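Local coordinates for stromal cell-derived factor 2-like protein (Arabidopsis thaliana, PDB 3MAL) that takes part in protein quality control and the unfolded protein response of the endoplasmic reticulum, in a complex with ERDJ3B and BIP1 needed for accumulation of the immune receptor EFR, at residues Gln76-Leu88 / Trp127-Lys139. Numbering follows the deposited sequence.
With SO4 (sulfate ion), chain E; SO4 (sulfate ion), chain C.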
loop_
_atom_site.group_PDB
_atom_site.type_symbol
_atom_site.label_atom_id
_atom_site.label_comp_id
_atom_site.label_asym_id
_atom_site.label_seq_id
_atom_site.Cartn_x
_atom_site.Cartn_y
_atom_site.Cartn_z
ATOM N N GLN A 76 -5.544 -17.607 -2.578
ATOM C CA GLN A 76 -5.525 -16.991 -3.905
ATOM C C GLN A 76 -6.834 -17.310 -4.639
ATOM O O GLN A 76 -7.297 -18.468 -4.628
ATOM C CB GLN A 76 -4.336 -17.499 -4.721
ATOM C CG GLN A 76 -2.944 -17.093 -4.173
ATOM C CD GLN A 76 -1.808 -17.568 -5.071
ATOM O OE1 GLN A 76 -1.172 -16.778 -5.815
ATOM N NE2 GLN A 76 -1.548 -18.873 -5.019
ATOM N N GLY A 77 -7.429 -16.285 -5.259
ATOM C CA GLY A 77 -8.736 -16.411 -5.910
ATOM C C GLY A 77 -9.949 -16.096 -5.025
ATOM O O GLY A 77 -11.072 -16.034 -5.517
ATOM N N ASP A 78 -9.736 -15.938 -3.712
ATOM C CA ASP A 78 -10.829 -15.527 -2.829
ATOM C C ASP A 78 -10.962 -14.000 -2.919
ATOM O O ASP A 78 -9.949 -13.285 -2.985
ATOM C CB ASP A 78 -10.584 -15.958 -1.367
ATOM C CG ASP A 78 -10.738 -17.470 -1.138
ATOM O OD1 ASP A 78 -11.216 -18.218 -2.041
ATOM O OD2 ASP A 78 -10.368 -17.915 -0.025
ATOM N N ALA A 79 -12.199 -13.500 -2.953
ATOM C CA ALA A 79 -12.433 -12.055 -2.906
ATOM C C ALA A 79 -11.897 -11.471 -1.597
ATOM O O ALA A 79 -12.079 -12.057 -0.526
ATOM C CB ALA A 79 -13.961 -11.734 -3.054
ATOM N N VAL A 80 -11.244 -10.320 -1.671
ATOM C CA VAL A 80 -10.819 -9.620 -0.464
ATOM C C VAL A 80 -12.039 -8.851 0.078
ATOM O O VAL A 80 -12.662 -8.081 -0.660
ATOM C CB VAL A 80 -9.644 -8.620 -0.740
ATOM C CG1 VAL A 80 -9.104 -8.055 0.559
ATOM C CG2 VAL A 80 -8.521 -9.308 -1.534
ATOM N N LYS A 81 -12.372 -9.082 1.348
ATOM C CA LYS A 81 -13.535 -8.464 2.020
ATOM C C LYS A 81 -13.184 -7.150 2.719
ATOM O O LYS A 81 -12.060 -6.967 3.194
ATOM C CB LYS A 81 -14.162 -9.423 3.041
ATOM C CG LYS A 81 -14.657 -10.793 2.487
ATOM C CD LYS A 81 -15.891 -10.662 1.624
ATOM C CE LYS A 81 -16.321 -12.045 1.120
ATOM N NZ LYS A 81 -17.599 -11.957 0.353
ATOM N N SER A 82 -14.153 -6.235 2.781
ATOM C CA SER A 82 -14.016 -5.072 3.649
ATOM C C SER A 82 -13.728 -5.580 5.064
ATOM O O SER A 82 -14.380 -6.514 5.541
ATOM C CB SER A 82 -15.304 -4.240 3.655
ATOM O OG SER A 82 -15.066 -2.981 4.290
ATOM N N GLY A 83 -12.726 -4.994 5.707
ATOM C CA GLY A 83 -12.332 -5.403 7.043
ATOM C C GLY A 83 -11.227 -6.447 7.103
ATOM O O GLY A 83 -10.710 -6.698 8.174
ATOM N N ALA A 84 -10.887 -7.071 5.967
ATOM C CA ALA A 84 -9.790 -8.052 5.906
ATOM C C ALA A 84 -8.454 -7.420 6.314
ATOM O O ALA A 84 -8.203 -6.248 6.022
ATOM C CB ALA A 84 -9.651 -8.663 4.494
ATOM N N THR A 85 -7.624 -8.215 6.980
ATOM C CA THR A 85 -6.226 -7.867 7.182
ATOM C C THR A 85 -5.444 -8.415 5.995
ATOM O O THR A 85 -5.485 -9.624 5.726
ATOM C CB THR A 85 -5.688 -8.483 8.476
ATOM O OG1 THR A 85 -6.574 -8.145 9.553
ATOM C CG2 THR A 85 -4.276 -7.950 8.791
ATOM N N ILE A 86 -4.762 -7.528 5.279
ATOM C CA ILE A 86 -4.024 -7.898 4.067
ATOM C C ILE A 86 -2.558 -7.456 4.143
ATOM O O ILE A 86 -2.154 -6.673 5.037
ATOM C CB ILE A 86 -4.659 -7.311 2.742
ATOM C CG1 ILE A 86 -4.449 -5.783 2.649
ATOM C CG2 ILE A 86 -6.149 -7.701 2.601
ATOM C CD1 ILE A 86 -4.887 -5.164 1.300
ATOM N N ARG A 87 -1.773 -7.986 3.208
ATOM C CA ARG A 87 -0.387 -7.573 2.990
ATOM C C ARG A 87 -0.294 -7.161 1.504
ATOM O O ARG A 87 -1.030 -7.691 0.652
ATOM C CB ARG A 87 0.583 -8.718 3.311
ATOM C CG ARG A 87 0.598 -9.137 4.804
ATOM C CD ARG A 87 1.660 -10.204 5.137
ATOM N NE ARG A 87 1.391 -11.459 4.461
ATOM C CZ ARG A 87 2.264 -12.448 4.298
ATOM N NH1 ARG A 87 3.504 -12.355 4.761
ATOM N NH2 ARG A 87 1.895 -13.520 3.623
ATOM N N LEU A 88 0.578 -6.199 1.206
ATOM C CA LEU A 88 0.847 -5.813 -0.167
ATOM C C LEU A 88 2.322 -6.034 -0.409
ATOM O O LEU A 88 3.154 -5.393 0.209
ATOM C CB LEU A 88 0.462 -4.335 -0.431
ATOM C CG LEU A 88 -1.041 -4.047 -0.425
ATOM C CD1 LEU A 88 -1.266 -2.522 -0.472
ATOM C CD2 LEU A 88 -1.734 -4.740 -1.618
ATOM N N TRP A 127 -2.260 -4.572 7.156
ATOM C CA TRP A 127 -3.118 -3.416 6.878
ATOM C C TRP A 127 -4.563 -3.869 6.814
ATOM O O TRP A 127 -4.870 -4.931 6.233
ATOM C CB TRP A 127 -2.737 -2.755 5.539
ATOM C CG TRP A 127 -1.288 -2.302 5.478
ATOM C CD1 TRP A 127 -0.206 -3.081 5.209
ATOM C CD2 TRP A 127 -0.783 -0.973 5.698
ATOM N NE1 TRP A 127 0.952 -2.332 5.248
ATOM C CE2 TRP A 127 0.627 -1.032 5.539
ATOM C CE3 TRP A 127 -1.380 0.258 5.996
ATOM C CZ2 TRP A 127 1.452 0.093 5.696
ATOM C CZ3 TRP A 127 -0.558 1.393 6.139
ATOM C CH2 TRP A 127 0.842 1.294 5.980
ATOM N N LYS A 128 -5.458 -3.080 7.400
ATOM C CA LYS A 128 -6.882 -3.403 7.321
ATOM C C LYS A 128 -7.478 -2.673 6.122
ATOM O O LYS A 128 -7.312 -1.452 5.987
ATOM C CB LYS A 128 -7.556 -3.006 8.634
ATOM C CG LYS A 128 -9.091 -3.049 8.690
ATOM C CD LYS A 128 -9.465 -2.220 9.940
ATOM C CE LYS A 128 -10.947 -2.184 10.223
ATOM N NZ LYS A 128 -11.230 -1.439 11.502
ATOM N N LEU A 129 -8.140 -3.421 5.237
ATOM C CA LEU A 129 -8.856 -2.805 4.120
ATOM C C LEU A 129 -10.212 -2.287 4.605
ATOM O O LEU A 129 -10.993 -3.024 5.221
ATOM C CB LEU A 129 -9.060 -3.766 2.944
ATOM C CG LEU A 129 -9.929 -3.155 1.825
ATOM C CD1 LEU A 129 -9.121 -2.196 0.915
ATOM C CD2 LEU A 129 -10.575 -4.244 1.003
ATOM N N ILE A 130 -10.476 -1.018 4.325
ATOM C CA ILE A 130 -11.729 -0.388 4.731
ATOM C C ILE A 130 -12.386 0.168 3.487
ATOM O O ILE A 130 -11.877 1.117 2.883
ATOM C CB ILE A 130 -11.478 0.738 5.760
ATOM C CG1 ILE A 130 -10.752 0.157 6.991
ATOM C CG2 ILE A 130 -12.801 1.383 6.188
ATOM C CD1 ILE A 130 -10.251 1.193 7.981
ATOM N N ILE A 131 -13.482 -0.447 3.064
ATOM C CA ILE A 131 -14.164 0.045 1.875
ATOM C C ILE A 131 -15.110 1.161 2.286
ATOM O O ILE A 131 -15.937 0.981 3.174
ATOM C CB ILE A 131 -14.924 -1.068 1.125
ATOM C CG1 ILE A 131 -13.967 -2.201 0.723
ATOM C CG2 ILE A 131 -15.646 -0.498 -0.111
ATOM C CD1 ILE A 131 -14.699 -3.414 0.147
ATOM N N GLU A 132 -15.007 2.304 1.617
ATOM C CA GLU A 132 -15.746 3.478 2.071
ATOM C C GLU A 132 -17.282 3.385 1.982
ATOM O O GLU A 132 -17.979 3.713 2.954
ATOM C CB GLU A 132 -15.172 4.765 1.462
ATOM C CG GLU A 132 -13.897 5.167 2.196
ATOM C CD GLU A 132 -14.145 5.371 3.692
ATOM O OE1 GLU A 132 -15.187 6.001 4.011
ATOM O OE2 GLU A 132 -13.331 4.896 4.539
ATOM N N GLY A 133 -17.811 2.896 0.866
ATOM C CA GLY A 133 -19.260 2.631 0.776
ATOM C C GLY A 133 -19.725 1.370 1.513
ATOM O O GLY A 133 -19.031 0.841 2.389
ATOM N N SER A 134 -20.918 0.896 1.159
ATOM C CA SER A 134 -21.470 -0.335 1.726
ATOM C C SER A 134 -20.987 -1.575 0.952
ATOM O O SER A 134 -21.447 -2.695 1.239
ATOM C CB SER A 134 -23.002 -0.276 1.712
ATOM O OG SER A 134 -23.456 -0.125 0.373
ATOM N N GLY A 135 -20.087 -1.376 -0.025
ATOM C CA GLY A 135 -19.449 -2.491 -0.742
ATOM C C GLY A 135 -18.779 -3.459 0.218
ATOM O O GLY A 135 -18.112 -3.038 1.158
ATOM N N LYS A 136 -18.953 -4.758 -0.019
ATOM C CA LYS A 136 -18.423 -5.754 0.880
ATOM C C LYS A 136 -17.170 -6.464 0.360
ATOM O O LYS A 136 -16.391 -7.004 1.147
ATOM C CB LYS A 136 -19.524 -6.744 1.258
ATOM C CG LYS A 136 -20.651 -6.109 2.125
ATOM C CD LYS A 136 -21.901 -7.013 2.163
ATOM C CE LYS A 136 -22.657 -6.848 0.826
ATOM N NZ LYS A 136 -23.518 -8.000 0.521
ATOM N N THR A 137 -16.976 -6.466 -0.951
ATOM C CA THR A 137 -15.767 -7.034 -1.546
ATOM C C THR A 137 -15.012 -5.933 -2.290
ATOM O O THR A 137 -15.637 -5.041 -2.872
ATOM C CB THR A 137 -16.063 -8.210 -2.510
ATOM O OG1 THR A 137 -16.912 -7.754 -3.559
ATOM C CG2 THR A 137 -16.735 -9.406 -1.782
ATOM N N TRP A 138 -13.685 -6.013 -2.261
ATOM C CA TRP A 138 -12.810 -5.019 -2.866
ATOM C C TRP A 138 -12.913 -5.105 -4.397
ATOM O O TRP A 138 -12.814 -6.201 -4.968
ATOM C CB TRP A 138 -11.363 -5.249 -2.389
ATOM C CG TRP A 138 -10.378 -4.104 -2.603
ATOM C CD1 TRP A 138 -10.652 -2.823 -3.007
ATOM C CD2 TRP A 138 -8.963 -4.153 -2.390
ATOM N NE1 TRP A 138 -9.489 -2.085 -3.076
ATOM C CE2 TRP A 138 -8.443 -2.873 -2.689
ATOM C CE3 TRP A 138 -8.080 -5.163 -1.975
ATOM C CZ2 TRP A 138 -7.072 -2.572 -2.597
ATOM C CZ3 TRP A 138 -6.707 -4.865 -1.873
ATOM C CH2 TRP A 138 -6.225 -3.570 -2.178
ATOM N N LYS A 139 -13.111 -3.952 -5.037
ATOM C CA LYS A 139 -13.212 -3.865 -6.484
ATOM C C LYS A 139 -12.318 -2.775 -7.064
ATOM O O LYS A 139 -11.943 -1.817 -6.378
ATOM C CB LYS A 139 -14.678 -3.633 -6.921
ATOM C CG LYS A 139 -15.610 -4.787 -6.526
ATOM C CD LYS A 139 -17.054 -4.454 -6.863
ATOM C CE LYS A 139 -17.999 -5.487 -6.239
ATOM N NZ LYS A 139 -18.104 -5.240 -4.789
HETATM S S SO4 E . -20.887 -6.777 -2.612
HETATM O O1 SO4 E . -21.117 -5.610 -1.778
HETATM O O2 SO4 E . -21.446 -7.951 -1.945
HETATM O O3 SO4 E . -21.517 -6.527 -3.914
HETATM O O4 SO4 E . -19.454 -6.968 -2.785
HETATM S S SO4 C . -19.448 -1.491 -4.674
HETATM O O1 SO4 C . -20.792 -1.105 -4.256
HETATM O O2 SO4 C . -19.165 -2.779 -4.103
HETATM O O3 SO4 C . -19.348 -1.505 -6.123
HETATM O O4 SO4 C . -18.503 -0.533 -4.123
#
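Antiparallel strand pairing joins Thr85 and Ile86 to Lys128 and Trp127 in the six-stranded barrel of this beta-trefoil of MIR motifs, and the loops before the first strand and after the second continue the contact, with a single bridge, Lys81 with Thr137. Ile86 and Trp127 form a hydrogen-bonded pair, with Ile86 N 2.8 Å from Trp127 O. Leu129 N then bonds to Ala84 O, and Leu129 O receives Gly83 N at 2.7 Å from the type II turn Lys81-Ala84. With OG trans to its own N (chi1 -169°), Ser82 sets its OG against the end of strand 127-131, where it accepts Ile131 N at 3.2 Å. Its backbone N donates to Lys136 O from above the carbonyl plane, while Val80 O takes Trp138 N at 2.8 Å in a nearly straight bond. The Trp138 indole lies inward: Leu129 CD1 sits 3.7 Å above the ring plane over its centre, Val80 CB stands at the edge, and Ile86 CD1 lies 3.7 Å from Trp138 CZ3. Val66 and Val144 of flanking strands add to this core. Outside, Thr137 OG1, Lys136 N and Lys139 NZ bind a sulfate, probably from the crystallisation liquor. Backbone bonds thus fix the register, apolar side chains pack round Trp138, and the outer loop's donors could probably hold an anion.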